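Local coordinates for tight junction protein ZO-3 (Homo sapiens, PDB 3KFV) that serves as a scaffold of the MAGUK family, linking tight junction membrane proteins such as claudins and occludin to the actin cytoskeleton, at residues S208-L213 against S263-A268; Y219-F224 against A285-Q290. One frame throughout, in Å; residues are numbered along the deposited sequence.

Contact 1: residues S208-L213 against S263-A268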
loop_
_atom_site.group_PDB
_atom_site.type_symbol
_atom_site.label_atom_id
_atom_site.label_comp_id
_atom_site.label_asym_id
_atom_site.label_seq_id
_atom_site.Cartn_x
_atom_site.Cartn_y
_atom_site.Cartn_z
ATOM N N SER A 208 -8.011 1.752 -3.900
ATOM C CA SER A 208 -7.676 1.339 -5.261
ATOM C C SER A 208 -6.349 1.933 -5.699
ATOM O O SER A 208 -5.474 1.217 -6.185
ATOM C CB SER A 208 -8.778 1.744 -6.236
ATOM O OG SER A 208 -10.041 1.289 -5.781
ATOM N N ALA A 209 -6.200 3.244 -5.521
ATOM C CA ALA A 209 -4.929 3.907 -5.800
ATOM C C ALA A 209 -3.758 3.210 -5.099
ATOM O O ALA A 209 -2.685 3.020 -5.683
ATOM C CB ALA A 209 -4.994 5.362 -5.380
ATOM N N ILE A 210 -3.974 2.833 -3.843
ATOM C CA ILE A 210 -2.936 2.190 -3.054
ATOM C C ILE A 210 -2.501 0.850 -3.640
ATOM O O ILE A 210 -1.314 0.541 -3.658
ATOM C CB ILE A 210 -3.379 2.003 -1.598
ATOM C CG1 ILE A 210 -3.718 3.355 -0.980
ATOM C CG2 ILE A 210 -2.294 1.314 -0.790
ATOM C CD1 ILE A 210 -4.246 3.262 0.433
ATOM N N GLU A 211 -3.455 0.061 -4.124
ATOM C CA GLU A 211 -3.149 -1.239 -4.720
ATOM C C GLU A 211 -2.308 -1.105 -5.993
ATOM O O GLU A 211 -1.430 -1.922 -6.259
ATOM C CB GLU A 211 -4.437 -2.021 -5.007
ATOM C CG GLU A 211 -5.337 -2.177 -3.790
ATOM C CD GLU A 211 -6.474 -3.173 -3.995
ATOM O OE1 GLU A 211 -6.584 -3.747 -5.103
ATOM O OE2 GLU A 211 -7.263 -3.382 -3.038
ATOM N N ARG A 212 -2.583 -0.070 -6.777
ATOM C CA ARG A 212 -1.797 0.205 -7.972
ATOM C C ARG A 212 -0.353 0.556 -7.615
ATOM O O ARG A 212 0.588 0.055 -8.235
ATOM C CB ARG A 212 -2.437 1.333 -8.795
ATOM C CG ARG A 212 -3.692 0.925 -9.564
ATOM C CD ARG A 212 -4.104 1.978 -10.590
ATOM N NE ARG A 212 -4.509 3.231 -9.955
ATOM C CZ ARG A 212 -5.748 3.509 -9.553
ATOM N NH1 ARG A 212 -6.720 2.619 -9.724
ATOM N NH2 ARG A 212 -6.015 4.679 -8.976
ATOM N N LEU A 213 -0.174 1.417 -6.615
ATOM C CA LEU A 213 1.167 1.821 -6.196
ATOM C C LEU A 213 1.939 0.640 -5.623
ATOM O O LEU A 213 3.136 0.478 -5.882
ATOM C CB LEU A 213 1.109 2.960 -5.174
ATOM C CG LEU A 213 0.682 4.325 -5.715
ATOM C CD1 LEU A 213 0.230 5.227 -4.587
ATOM C CD2 LEU A 213 1.807 4.970 -6.514
ATOM N N SER A 263 -8.441 -2.364 6.077
ATOM C CA SER A 263 -7.393 -2.709 7.042
ATOM C C SER A 263 -6.147 -3.305 6.402
ATOM O O SER A 263 -5.024 -2.931 6.747
ATOM C CB SER A 263 -7.919 -3.717 8.067
ATOM O OG SER A 263 -8.740 -3.095 9.032
ATOM N N HIS A 264 -6.349 -4.247 5.485
ATOM C CA HIS A 264 -5.247 -5.045 4.957
ATOM C C HIS A 264 -4.179 -4.202 4.261
ATOM O O HIS A 264 -3.042 -4.636 4.101
ATOM C CB HIS A 264 -5.773 -6.149 4.027
ATOM C CG HIS A 264 -6.305 -5.645 2.721
ATOM N ND1 HIS A 264 -7.598 -5.190 2.567
ATOM C CD2 HIS A 264 -5.721 -5.537 1.501
ATOM C CE1 HIS A 264 -7.784 -4.813 1.313
ATOM N NE2 HIS A 264 -6.661 -5.014 0.645
ATOM N N LEU A 265 -4.549 -2.991 3.863
ATOM C CA LEU A 265 -3.648 -2.106 3.134
ATOM C C LEU A 265 -2.856 -1.155 4.037
ATOM O O LEU A 265 -2.010 -0.407 3.555
ATOM C CB LEU A 265 -4.433 -1.292 2.104
ATOM C CG LEU A 265 -5.085 -2.032 0.936
ATOM C CD1 LEU A 265 -5.989 -1.084 0.149
ATOM C CD2 LEU A 265 -4.027 -2.647 0.036
ATOM N N PHE A 266 -3.134 -1.178 5.337
ATOM C CA PHE A 266 -2.466 -0.276 6.272
ATOM C C PHE A 266 -1.089 -0.802 6.640
ATOM O O PHE A 266 -0.930 -1.992 6.922
ATOM C CB PHE A 266 -3.274 -0.110 7.565
ATOM C CG PHE A 266 -4.657 0.437 7.365
ATOM C CD1 PHE A 266 -5.042 0.975 6.143
ATOM C CD2 PHE A 266 -5.562 0.446 8.412
ATOM C CE1 PHE A 266 -6.316 1.491 5.960
ATOM C CE2 PHE A 266 -6.836 0.962 8.238
ATOM C CZ PHE A 266 -7.213 1.489 7.007
ATOM N N THR A 267 -0.094 0.082 6.655
ATOM C CA THR A 267 1.212 -0.282 7.198
ATOM C C THR A 267 1.375 0.288 8.599
ATOM O O THR A 267 2.310 -0.073 9.308
ATOM C CB THR A 267 2.395 0.153 6.294
ATOM O OG1 THR A 267 2.637 1.559 6.441
ATOM C CG2 THR A 267 2.115 -0.184 4.826
ATOM N N ALA A 268 0.457 1.171 8.992
ATOM C CA ALA A 268 0.390 1.661 10.370
ATOM C C ALA A 268 -0.960 2.282 10.695
ATOM O O ALA A 268 -1.608 2.875 9.836
ATOM C CB ALA A 268 1.495 2.663 10.643
#

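Contact 2: residues Y219-F224 against A285-Q290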
loop_
_atom_site.group_PDB
_atom_site.type_symbol
_atom_site.label_atom_id
_atom_site.label_comp_id
_atom_site.label_asym_id
_atom_site.label_seq_id
_atom_site.Cartn_x
_atom_site.Cartn_y
_atom_site.Cartn_z
ATOM N N TYR A 219 5.318 1.020 -3.324
ATOM C CA TYR A 219 5.023 0.619 -1.947
ATOM C C TYR A 219 4.923 1.774 -0.967
ATOM O O TYR A 219 5.822 1.976 -0.147
ATOM C CB TYR A 219 6.045 -0.402 -1.440
ATOM C CG TYR A 219 5.952 -1.732 -2.141
ATOM C CD1 TYR A 219 4.815 -2.530 -2.018
ATOM C CD2 TYR A 219 6.991 -2.190 -2.932
ATOM C CE1 TYR A 219 4.723 -3.741 -2.660
ATOM C CE2 TYR A 219 6.906 -3.406 -3.578
ATOM C CZ TYR A 219 5.772 -4.175 -3.438
ATOM O OH TYR A 219 5.706 -5.386 -4.086
ATOM N N PRO A 220 3.808 2.516 -1.028
ATOM C CA PRO A 220 3.650 3.685 -0.162
ATOM C C PRO A 220 3.748 3.253 1.286
ATOM O O PRO A 220 3.547 2.075 1.585
ATOM C CB PRO A 220 2.215 4.150 -0.442
ATOM C CG PRO A 220 1.759 3.400 -1.644
ATOM C CD PRO A 220 2.557 2.148 -1.709
ATOM N N ILE A 221 4.068 4.187 2.171
ATOM C CA ILE A 221 3.835 3.973 3.586
ATOM C C ILE A 221 2.395 4.413 3.826
ATOM O O ILE A 221 2.037 5.555 3.546
ATOM C CB ILE A 221 4.811 4.791 4.452
ATOM C CG1 ILE A 221 6.251 4.345 4.189
ATOM C CG2 ILE A 221 4.462 4.660 5.926
ATOM C CD1 ILE A 221 7.299 5.253 4.797
ATOM N N VAL A 222 1.555 3.501 4.302
ATOM C CA VAL A 222 0.138 3.821 4.485
ATOM C C VAL A 222 -0.241 3.938 5.953
ATOM O O VAL A 222 -0.156 2.969 6.701
ATOM C CB VAL A 222 -0.774 2.783 3.821
ATOM C CG1 VAL A 222 -2.218 3.180 4.011
ATOM C CG2 VAL A 222 -0.446 2.671 2.351
ATOM N N VAL A 223 -0.669 5.130 6.354
ATOM C CA VAL A 223 -0.971 5.398 7.753
ATOM C C VAL A 223 -2.427 5.786 7.952
ATOM O O VAL A 223 -2.906 6.741 7.350
ATOM C CB VAL A 223 -0.069 6.513 8.311
ATOM C CG1 VAL A 223 -0.528 6.924 9.707
ATOM C CG2 VAL A 223 1.386 6.053 8.322
ATOM N N PHE A 224 -3.124 5.042 8.805
ATOM C CA PHE A 224 -4.540 5.288 9.063
ATOM C C PHE A 224 -4.747 5.816 10.480
ATOM O O PHE A 224 -4.221 5.258 11.444
ATOM C CB PHE A 224 -5.357 4.014 8.834
ATOM C CG PHE A 224 -6.814 4.158 9.175
ATOM C CD1 PHE A 224 -7.711 4.677 8.253
ATOM C CD2 PHE A 224 -7.292 3.775 10.416
ATOM C CE1 PHE A 224 -9.048 4.813 8.565
ATOM C CE2 PHE A 224 -8.632 3.913 10.732
ATOM C CZ PHE A 224 -9.507 4.434 9.803
ATOM N N ALA A 285 7.721 9.810 13.251
ATOM C CA ALA A 285 8.628 8.724 13.602
ATOM C C ALA A 285 8.360 7.492 12.732
ATOM O O ALA A 285 9.288 6.802 12.300
ATOM C CB ALA A 285 8.488 8.384 15.077
ATOM N N ILE A 286 7.085 7.228 12.469
ATOM C CA ILE A 286 6.696 6.082 11.667
ATOM C C ILE A 286 7.132 6.207 10.204
ATOM O O ILE A 286 7.489 5.215 9.570
ATOM C CB ILE A 286 5.182 5.830 11.763
ATOM C CG1 ILE A 286 4.851 5.187 13.111
ATOM C CG2 ILE A 286 4.698 4.964 10.609
ATOM C CD1 ILE A 286 3.378 5.007 13.358
ATOM N N ILE A 287 7.115 7.420 9.666
ATOM C CA ILE A 287 7.561 7.623 8.295
ATOM C C ILE A 287 9.070 7.385 8.163
ATOM O O ILE A 287 9.522 6.678 7.266
ATOM C CB ILE A 287 7.227 9.034 7.798
ATOM C CG1 ILE A 287 5.715 9.251 7.790
ATOM C CG2 ILE A 287 7.807 9.264 6.414
ATOM C CD1 ILE A 287 5.304 10.668 7.404
ATOM N N ARG A 288 9.849 7.973 9.065
ATOM C CA ARG A 288 11.301 7.821 9.028
ATOM C C ARG A 288 11.746 6.390 9.315
ATOM O O ARG A 288 12.813 5.968 8.877
ATOM C CB ARG A 288 11.976 8.769 10.018
ATOM C CG ARG A 288 11.877 10.221 9.647
ATOM C CD ARG A 288 12.694 11.067 10.602
ATOM N NE ARG A 288 12.369 12.483 10.480
ATOM C CZ ARG A 288 11.623 13.155 11.350
ATOM N NH1 ARG A 288 11.127 12.547 12.424
ATOM N NH2 ARG A 288 11.382 14.443 11.145
ATOM N N GLU A 289 10.937 5.652 10.062
ATOM C CA GLU A 289 11.274 4.276 10.393
ATOM C C GLU A 289 11.018 3.366 9.210
ATOM O O GLU A 289 11.929 2.723 8.695
ATOM C CB GLU A 289 10.442 3.799 11.572
ATOM C CG GLU A 289 10.706 2.368 11.969
ATOM C CD GLU A 289 9.632 1.841 12.902
ATOM O OE1 GLU A 289 8.490 1.607 12.427
ATOM O OE2 GLU A 289 9.926 1.672 14.113
ATOM N N GLN A 290 9.764 3.322 8.780
ATOM C CA GLN A 290 9.359 2.428 7.704
ATOM C C GLN A 290 10.078 2.743 6.401
ATOM O O GLN A 290 10.092 1.924 5.490
ATOM C CB GLN A 290 7.836 2.437 7.532
ATOM C CG GLN A 290 7.111 1.951 8.777
ATOM C CD GLN A 290 5.688 1.514 8.506
ATOM O OE1 GLN A 290 5.221 1.552 7.367
ATOM N NE2 GLN A 290 4.987 1.093 9.554
#

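Contact 1: residues S208-L213 against S263-A268
His-264, in the short 3-10 turn that follows helix 248-262, brings the edge of its imidazole ring toward the carboxylate of Glu-211, with NE2 4.1 Å from OE2. The oxygen lies near the ring plane, but the carboxylate is turned 64° from it and the atoms stay too far apart to bond. A protonated imidazole would probably be attracted by the carboxylate even at this distance, and polar ends of this kind suit the more exposed margin of the contact.

Leu-265 comes next and buries more of its surface here than any other residue. Its CG lies anti to the carbonyl carbon (chi1 -66°), which sends both methyls toward helix 207-215. CD1 and CD2 both come up against Glu-211 CG, each 4.1 Å away, the leucine crossing the glutamate chain at about a right angle. CD2 also lies 4.4 Å from Ile-210 CG2, a looser apolar touch on the buried side. Pro-207 and Asn-214 of the same helix meet Leu-265 as well.

The CB of Phe-266 points away from the helix, and its ring stacks on Phe-224. Then Thr-267 leads into strand 268-272, an edge strand of the parallel sheet in the alpha/beta guanylate kinase-like domain of a MAGUK protein.

Contact 2: residues Y219-F224 against A285-Q290
Ile-221, at the start of strand 221-227, points from the parallel sheet at the last turns of helix 278-290. From its CB the side chain forks. CG2 heads for the amide end of Gln-290, 3.5 Å from OE1, while CG1 passes 4.2 Å from Gln-290 CB. With CG1 anti to the carbonyl carbon and the chain extended beyond it, CD1 reaches the helix backbone itself and rests 3.6 Å from Ile-287 O. The same methyl also touches Gln-290 CB, and Ile-287 CG2 stands further off, 4.4 Å from CD1. A long branched side chain suits this place, since it can meet the helix with three different carbons.

Strand and helix run nearly antiparallel, their axes at 155° and 9.6 Å apart at closest approach, as expected of a helix packed on a parallel sheet in the P-loop NTPase-like alpha/beta fold of guanylate kinases. Two residues along the strand, Val-223 faces the same helix and sets CG2 4.2 Å from Ile-286 CG2. Its compact side chain packs where Ile-286 also reaches Ala-268 and Ile-270 of the neighbouring strand.

Gln-290 is the polar exception among the buried residues. Its OE1, beside the Ile-221 methyl, is hydrogen-bonded to Thr-267 OG1, and its NE2 is hydrogen-bonded elsewhere in the structure.

Both contacts belong to the guanylate kinase-like domain, and strand 221-227 lies between helices 207-215 and 278-290: Val-222 touches Ile-210 of helix 207-215, whereas Ile-221 and Val-223 face helix 278-290. Contact 1 is partly buried and mixed in chemistry, its leucine leaning on a glutamate chain beside an exposed histidine. Contact 2 is buried and chiefly aliphatic, with one glutamine amide among the isoleucines and valine. Residues 263-268 join the two directly, through the threonine that meets this glutamine and through the backbone: Ala-268 O probably accepts a hydrogen bond from Phe-224 N at 2.8 Å, as an edge strand pairs with its neighbour.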